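Local coordinates for protein beta-glucanase (Podospora anserina, PDB 4LE4) that probably hydrolyses beta-glucans, as a family 131 glycoside hydrolase with a concanavalin-type beta-sandwich fold, and is bound here to cellotriose, at residues Trp145-Gln150 with Val194-Ser199; Thr125-Gly130 with Val165-Asp170. One frame throughout, in Å; residues are numbered along the deposited sequence.

In the fold
Both contacts join the two antiparallel sheets of the sandwich, and their centres lie about 9 Å apart. Contact 1 takes the ends of strands 142-147 and 188-195; contact 2 takes strands 125-129 and 163-170. Strands 125-129 and 142-147 are neighbours in one sheet, while 163-170 and 188-195 belong to the other, each pairing with strand 175-182. Along the chain the segments alternate: 125-130, 145-150, 165-170, 194-199. The contacts meet directly, Cys146 N lying 2.9 Å from Glu126 O and Cys146 O 2.8 Å from Thr125 OG1. The centre of contact 2, whose touching residues are all buried, lies about 8 Å from the chain centre and that of partly buried contact 1 about 16 Å, consistent with one continuous interface.

Contact 1 of 2, residues Trp145-Gln150 with Val194-Ser199; sequences WCVGGQ and VKTSTS
With chi1 at 178°, Val147 sets CG1 anti to its backbone N, and Val194, at the same angle, does likewise; the two CG1 methyls meet at 3.9 Å. The same Val147 CG1 reaches the Thr196 side chain, 3.5 Å from its CB and 3.8 Å from its CG2, the side chains crossing obliquely. One methyl branch thus lies against both Val194 and Thr196. Val147 CG2 turns back over one face of the Trp145 indole, 3.2 Å above its plane and displaced toward the rim. Trp145 approaches Val194 through the far end of its benzo ring, CH2 being 4.2 Å from Val194 CG2, and stacks with Phe178 of the opposing sheet. At the end of the strand, Val147 to Gln150 form a type I' turn into strand 150-156, closed by Val147 N to Gln150 O at 3.0 Å and Gln150 N to Val147 O at 3.1 Å. Gly148, with its positive phi, brings CA to 3.8 Å from Thr196 OG1, where a side chain would be tight. No hydrogen bond crosses, so methyl and aromatic packing holds the ends of strands 142-147 and 188-195 together, while Val147 pairs within the turn and Cys146 with Glu126 on strand 125-129.

Contact 2 of 2, residues Thr125-Gly130 with Val165-Asp170; sequences TELKSG and VAYEID
In the interior of the beta-sandwich, strand 125-129 of one sheet faces strand 165-170 of the other, the segment axes coming within 9.6 Å at 155°, nearly antiparallel. That spacing is too wide for backbone pairing, and side chains fill it. Thr125 lays its CG2 over one face of the Tyr167 ring, 4.1 Å from the centroid and 15° off the normal, a CH-pi contact; OG1 stands anti to the backbone N (chi1 -165°) and bonds Cys146 O, which puts CG2 between the backbone N and the carbonyl carbon, toward the ring. The phenol reaches across until Tyr167 OH lies 3.4 Å from Glu126 CA and 4.0 Å from Leu127 CG, while Leu127 CD2 sits near the ring plane at the edge, 4.5 Å from Tyr167 CE1. Beyond it Leu127 CD1 and Val165 CG2 approach loosely, also at 4.5 Å. Across the segments Tyr167 OH makes no hydrogen bond; its partner is Ala118 O on strand 115-120, next to strand 125-129. Phe99 meets the Tyr167 ring edge-to-face, and Trp145 meets it too. A leucine in place of Tyr167 would probably leave Ala118 O without its phenolic partner and Thr125 CG2 without the aromatic face beneath it. The contact is apolar along the ring and polar at its end: the opposite sheet satisfies the buried hydroxyl, so one side chain joins both layers by packing and hydrogen bonding.

Contact 1 of 2, residues Trp145-Gln150 with Val194-Ser199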
ATOM      1  N   TRP A 145       4.336  10.733  -3.385  1.00  7.69           N
ATOM      2  CA  TRP A 145       2.966  10.722  -2.894  1.00  8.22           C
ATOM      3  C   TRP A 145       2.246  11.655  -3.870  1.00  8.40           C
ATOM      4  O   TRP A 145       2.661  12.795  -4.044  1.00  8.71           O
ATOM      5  CB  TRP A 145       2.876  11.297  -1.485  1.00  8.93           C
ATOM      6  CG  TRP A 145       1.449  11.439  -1.044  1.00 10.96           C
ATOM      7  CD1 TRP A 145       0.512  10.441  -0.916  1.00 12.18           C
ATOM      8  CD2 TRP A 145       0.788  12.663  -0.677  1.00 10.85           C
ATOM      9  NE1 TRP A 145      -0.684  10.979  -0.489  1.00 10.43           N
ATOM     10  CE2 TRP A 145      -0.541  12.332  -0.334  1.00 11.58           C
ATOM     11  CE3 TRP A 145       1.195  14.001  -0.610  1.00 12.33           C
ATOM     12  CZ2 TRP A 145      -1.480  13.302   0.076  1.00 10.53           C
ATOM     13  CZ3 TRP A 145       0.262  14.978  -0.207  1.00 11.26           C
ATOM     14  CH2 TRP A 145      -1.056  14.612   0.132  1.00  9.65           C
ATOM     15  N   CYS A 146       1.179  11.176  -4.490  1.00  9.53           N
ATOM     16  CA  CYS A 146       0.418  11.948  -5.462  1.00 10.25           C
ATOM     17  C   CYS A 146      -1.020  12.170  -4.989  1.00 10.51           C
ATOM     18  O   CYS A 146      -1.578  11.360  -4.214  1.00  7.96           O
ATOM     19  CB  CYS A 146       0.352  11.197  -6.789  1.00 11.22           C
ATOM     20  SG  CYS A 146       1.989  10.892  -7.461  1.00 16.82           S
ATOM     21  N   VAL A 147      -1.592  13.276  -5.468  1.00  9.81           N
ATOM     22  CA  VAL A 147      -2.984  13.636  -5.195  1.00  9.46           C
ATOM     23  C   VAL A 147      -3.529  14.052  -6.555  1.00 11.78           C
ATOM     24  O   VAL A 147      -2.993  14.966  -7.190  1.00 10.95           O
ATOM     25  CB  VAL A 147      -3.115  14.827  -4.199  1.00 11.34           C
ATOM     26  CG1 VAL A 147      -4.591  15.174  -4.019  1.00 11.85           C
ATOM     27  CG2 VAL A 147      -2.479  14.458  -2.869  1.00 13.53           C
ATOM     28  N   GLY A 148      -4.553  13.350  -7.020  1.00 11.19           N
ATOM     29  CA  GLY A 148      -5.105  13.657  -8.330  1.00 13.89           C
ATOM     30  C   GLY A 148      -4.069  13.487  -9.426  1.00 13.98           C
ATOM     31  O   GLY A 148      -4.117  14.154 -10.461  1.00 14.14           O
ATOM     32  N   GLY A 149      -3.099  12.610  -9.194  1.00 13.55           N
ATOM     33  CA  GLY A 149      -2.064  12.383 -10.193  1.00 13.70           C
ATOM     34  C   GLY A 149      -0.847  13.306 -10.131  1.00 12.80           C
ATOM     35  O   GLY A 149       0.193  13.019 -10.740  1.00 14.10           O
ATOM     36  N   GLN A 150      -0.958  14.399  -9.398  1.00 11.60           N
ATOM     37  CA  GLN A 150       0.124  15.363  -9.263  1.00 13.15           C
ATOM     38  C   GLN A 150       0.999  15.060  -8.061  1.00 13.57           C
ATOM     39  O   GLN A 150       0.495  14.820  -6.959  1.00 12.70           O
ATOM     40  CB  GLN A 150      -0.457  16.763  -9.135  1.00 16.90           C
ATOM     41  CG  GLN A 150      -1.218  17.209 -10.380  1.00 20.64           C
ATOM     42  CD  GLN A 150      -1.914  18.555 -10.174  1.00 22.39           C
ATOM     43  OE1 GLN A 150      -2.611  18.744  -9.197  1.00 23.82           O
ATOM     44  NE2 GLN A 150      -1.725  19.480 -11.106  1.00 23.64           N
ATOM     45  N   VAL A 194      -4.497  18.479   0.940  1.00 15.67           N
ATOM     46  CA  VAL A 194      -4.618  18.970  -0.429  1.00 15.67           C
ATOM     47  C   VAL A 194      -6.017  18.636  -0.967  1.00 15.67           C
ATOM     48  O   VAL A 194      -6.509  17.529  -0.757  1.00 13.25           O
ATOM     49  CB  VAL A 194      -3.572  18.265  -1.344  1.00 16.60           C
ATOM     50  CG1 VAL A 194      -3.726  18.720  -2.774  1.00 19.21           C
ATOM     51  CG2 VAL A 194      -2.193  18.541  -0.842  1.00 17.92           C
ATOM     52  N   LYS A 195      -6.642  19.580  -1.672  1.00 16.94           N
ATOM     53  CA  LYS A 195      -7.989  19.372  -2.225  1.00 18.58           C
ATOM     54  C   LYS A 195      -8.009  18.500  -3.474  1.00 17.49           C
ATOM     55  O   LYS A 195      -7.169  18.660  -4.346  1.00 18.37           O
ATOM     56  CB  LYS A 195      -8.639  20.711  -2.612  1.00 21.33           C
ATOM     57  CG  LYS A 195      -9.026  21.626  -1.479  1.00 25.55           C
ATOM     58  CD  LYS A 195     -10.125  22.576  -1.967  1.00 29.13           C
ATOM     59  CE  LYS A 195     -10.383  23.765  -1.025  1.00 33.76           C
ATOM     60  NZ  LYS A 195      -9.257  24.754  -1.012  1.00 35.61           N
ATOM     61  N   THR A 196      -8.972  17.585  -3.561  1.00 17.13           N
ATOM     62  CA  THR A 196      -9.112  16.736  -4.735  1.00 17.58           C
ATOM     63  C   THR A 196     -10.470  16.065  -4.631  1.00 16.01           C
ATOM     64  O   THR A 196     -11.106  16.143  -3.594  1.00 16.31           O
ATOM     65  CB  THR A 196      -7.985  15.636  -4.816  1.00 19.38           C
ATOM     66  OG1 THR A 196      -7.897  15.128  -6.158  1.00 22.30           O
ATOM     67  CG2 THR A 196      -8.282  14.479  -3.890  1.00 17.20           C
ATOM     68  N   SER A 197     -10.918  15.411  -5.700  1.00 18.84           N
ATOM     69  CA  SER A 197     -12.201  14.694  -5.676  1.00 21.44           C
ATOM     70  C   SER A 197     -11.995  13.400  -4.914  1.00 22.56           C
ATOM     71  O   SER A 197     -11.365  12.463  -5.422  1.00 22.07           O
ATOM     72  CB  SER A 197     -12.678  14.318  -7.084  1.00 21.81           C
ATOM     73  OG  SER A 197     -13.122  15.447  -7.804  1.00 28.23           O
ATOM     74  N   THR A 198     -12.515  13.354  -3.699  1.00 22.63           N
ATOM     75  CA  THR A 198     -12.385  12.176  -2.893  1.00 27.57           C
ATOM     76  C   THR A 198     -13.733  11.486  -3.034  1.00 31.61           C
ATOM     77  O   THR A 198     -14.733  11.913  -2.461  1.00 36.76           O
ATOM     78  CB  THR A 198     -12.062  12.576  -1.443  1.00 27.20           C
ATOM     79  OG1 THR A 198     -11.579  11.434  -0.741  1.00 32.16           O
ATOM     80  CG2 THR A 198     -13.264  13.134  -0.738  1.00 22.58           C
ATOM     81  N   SER A 199     -13.785  10.473  -3.873  1.00 33.01           N
ATOM     82  CA  SER A 199     -15.034   9.754  -4.092  1.00 33.50           C
ATOM     83  C   SER A 199     -14.632   8.310  -3.897  1.00 33.91           C
ATOM     84  O   SER A 199     -13.700   7.829  -4.536  1.00 33.81           O
ATOM     85  CB  SER A 199     -15.546   9.997  -5.519  1.00 34.01           C
ATOM     86  OG  SER A 199     -16.881   9.531  -5.703  1.00 31.26           O
TER

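Contact 2 of 2, residues Thr125-Gly130 with Val165-Asp170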
ATOM      1  N   THR A 125      -5.637   9.564  -4.569  1.00  7.39           N
ATOM      2  CA  THR A 125      -4.337   9.622  -3.885  1.00  6.42           C
ATOM      3  C   THR A 125      -3.686   8.220  -3.990  1.00  7.48           C
ATOM      4  O   THR A 125      -4.377   7.229  -4.197  1.00  8.00           O
ATOM      5  CB  THR A 125      -4.413  10.099  -2.423  1.00  8.43           C
ATOM      6  OG1 THR A 125      -3.090  10.455  -1.997  1.00  9.50           O
ATOM      7  CG2 THR A 125      -4.985   9.005  -1.496  1.00  6.28           C
ATOM      8  N   GLU A 126      -2.364   8.171  -3.905  1.00  8.50           N
ATOM      9  CA  GLU A 126      -1.616   6.912  -4.055  1.00  8.96           C
ATOM     10  C   GLU A 126      -0.135   7.262  -3.968  1.00  9.28           C
ATOM     11  O   GLU A 126       0.229   8.452  -3.894  1.00  8.07           O
ATOM     12  CB  GLU A 126      -1.874   6.366  -5.465  1.00  9.96           C
ATOM     13  CG  GLU A 126      -1.326   7.312  -6.600  1.00  8.35           C
ATOM     14  CD  GLU A 126      -1.930   7.047  -7.981  1.00 15.67           C
ATOM     15  OE1 GLU A 126      -2.117   5.868  -8.310  1.00 15.68           O
ATOM     16  OE2 GLU A 126      -2.194   8.013  -8.766  1.00 14.99           O
ATOM     17  N   LEU A 127       0.727   6.234  -3.941  1.00  7.70           N
ATOM     18  CA  LEU A 127       2.158   6.497  -4.057  1.00  9.11           C
ATOM     19  C   LEU A 127       2.476   6.041  -5.488  1.00  9.31           C
ATOM     20  O   LEU A 127       1.718   5.265  -6.087  1.00 10.15           O
ATOM     21  CB  LEU A 127       3.011   5.662  -3.086  1.00  9.92           C
ATOM     22  CG  LEU A 127       2.740   5.856  -1.597  1.00  9.72           C
ATOM     23  CD1 LEU A 127       3.792   5.043  -0.806  1.00  6.88           C
ATOM     24  CD2 LEU A 127       2.771   7.322  -1.215  1.00 11.31           C
ATOM     25  N   LYS A 128       3.577   6.548  -6.035  1.00  8.42           N
ATOM     26  CA  LYS A 128       4.023   6.135  -7.351  1.00  8.47           C
ATOM     27  C   LYS A 128       5.518   6.003  -7.305  1.00  8.01           C
ATOM     28  O   LYS A 128       6.194   6.582  -6.455  1.00 10.68           O
ATOM     29  CB  LYS A 128       3.663   7.169  -8.424  1.00  7.21           C
ATOM     30  CG  LYS A 128       2.184   7.208  -8.749  1.00 12.36           C
ATOM     31  CD  LYS A 128       1.941   8.027 -10.016  1.00 13.94           C
ATOM     32  CE  LYS A 128       0.472   7.949 -10.417  1.00 16.90           C
ATOM     33  NZ  LYS A 128       0.247   8.500 -11.777  1.00 16.62           N
ATOM     34  N   SER A 129       6.054   5.218  -8.229  1.00  9.70           N
ATOM     35  CA  SER A 129       7.483   5.080  -8.303  1.00 10.90           C
ATOM     36  C   SER A 129       7.815   4.766  -9.772  1.00 10.83           C
ATOM     37  O   SER A 129       6.931   4.401 -10.558  1.00  9.95           O
ATOM     38  CB  SER A 129       7.975   3.950  -7.381  1.00  9.56           C
ATOM     39  OG  SER A 129       7.714   2.657  -7.931  1.00 14.94           O
ATOM     40  N   GLY A 130       9.090   4.900 -10.110  1.00 10.94           N
ATOM     41  CA  GLY A 130       9.511   4.614 -11.466  1.00 12.68           C
ATOM     42  C   GLY A 130       9.362   5.776 -12.433  1.00 12.96           C
ATOM     43  O   GLY A 130       8.976   6.869 -12.071  1.00 14.30           O
ATOM     44  N   VAL A 165       3.550   5.374   6.311  1.00  6.00           N
ATOM     45  CA  VAL A 165       2.681   6.421   5.774  1.00  7.84           C
ATOM     46  C   VAL A 165       1.282   6.390   6.402  1.00  9.77           C
ATOM     47  O   VAL A 165       0.811   5.336   6.856  1.00  8.83           O
ATOM     48  CB  VAL A 165       2.442   6.168   4.251  1.00  9.78           C
ATOM     49  CG1 VAL A 165       1.392   7.155   3.670  1.00 13.09           C
ATOM     50  CG2 VAL A 165       3.764   6.238   3.485  1.00  9.81           C
ATOM     51  N   ALA A 166       0.667   7.564   6.507  1.00  8.11           N
ATOM     52  CA  ALA A 166      -0.726   7.613   6.870  1.00  9.19           C
ATOM     53  C   ALA A 166      -1.342   8.677   5.963  1.00  7.59           C
ATOM     54  O   ALA A 166      -0.852   9.814   5.925  1.00  8.87           O
ATOM     55  CB  ALA A 166      -0.946   7.977   8.339  1.00 10.58           C
ATOM     56  N   TYR A 167      -2.360   8.299   5.181  1.00  7.76           N
ATOM     57  CA  TYR A 167      -3.076   9.297   4.366  1.00  7.29           C
ATOM     58  C   TYR A 167      -4.124   9.856   5.344  1.00  8.53           C
ATOM     59  O   TYR A 167      -4.861   9.079   5.918  1.00 10.27           O
ATOM     60  CB  TYR A 167      -3.889   8.662   3.249  1.00  7.52           C
ATOM     61  CG  TYR A 167      -3.135   7.882   2.218  1.00  7.59           C
ATOM     62  CD1 TYR A 167      -1.874   8.280   1.803  1.00  7.50           C
ATOM     63  CD2 TYR A 167      -3.732   6.779   1.596  1.00  9.06           C
ATOM     64  CE1 TYR A 167      -1.214   7.597   0.773  1.00  9.47           C
ATOM     65  CE2 TYR A 167      -3.086   6.084   0.568  1.00  8.02           C
ATOM     66  CZ  TYR A 167      -1.822   6.503   0.159  1.00  9.28           C
ATOM     67  OH  TYR A 167      -1.167   5.833  -0.873  1.00  8.32           O
ATOM     68  N   GLU A 168      -4.156  11.168   5.541  1.00 10.58           N
ATOM     69  CA  GLU A 168      -5.152  11.813   6.415  1.00 10.85           C
ATOM     70  C   GLU A 168      -6.244  12.235   5.434  1.00 10.76           C
ATOM     71  O   GLU A 168      -6.099  13.221   4.705  1.00  9.93           O
ATOM     72  CB  GLU A 168      -4.537  13.048   7.085  1.00 11.23           C
ATOM     73  CG  GLU A 168      -5.596  13.896   7.824  1.00 14.73           C
ATOM     74  CD  GLU A 168      -5.032  15.042   8.644  1.00 18.15           C
ATOM     75  OE1 GLU A 168      -3.839  15.375   8.515  1.00 19.33           O
ATOM     76  OE2 GLU A 168      -5.813  15.628   9.429  1.00 23.75           O
ATOM     77  N   ILE A 169      -7.333  11.481   5.383  1.00 11.34           N
ATOM     78  CA  ILE A 169      -8.345  11.799   4.408  1.00 11.04           C
ATOM     79  C   ILE A 169      -9.614  12.354   5.066  1.00 12.17           C
ATOM     80  O   ILE A 169     -10.128  11.761   6.006  1.00 14.51           O
ATOM     81  CB  ILE A 169      -8.713  10.534   3.596  1.00 10.49           C
ATOM     82  CG1 ILE A 169      -7.419   9.868   3.068  1.00 10.98           C
ATOM     83  CG2 ILE A 169      -9.669  10.907   2.434  1.00 12.23           C
ATOM     84  CD1 ILE A 169      -7.640   8.664   2.195  1.00  9.95           C
ATOM     85  N   ASP A 170     -10.088  13.489   4.574  1.00 12.79           N
ATOM     86  CA  ASP A 170     -11.349  14.042   5.071  1.00 16.09           C
ATOM     87  C   ASP A 170     -12.293  13.870   3.899  1.00 15.14           C
ATOM     88  O   ASP A 170     -12.272  14.677   2.964  1.00 15.62           O
ATOM     89  CB  ASP A 170     -11.233  15.532   5.408  1.00 17.44           C
ATOM     90  CG  ASP A 170     -12.483  16.057   6.127  1.00 21.36           C
ATOM     91  OD1 ASP A 170     -13.570  15.462   5.942  1.00 21.32           O
ATOM     92  OD2 ASP A 170     -12.373  17.056   6.871  1.00 21.43           O
TER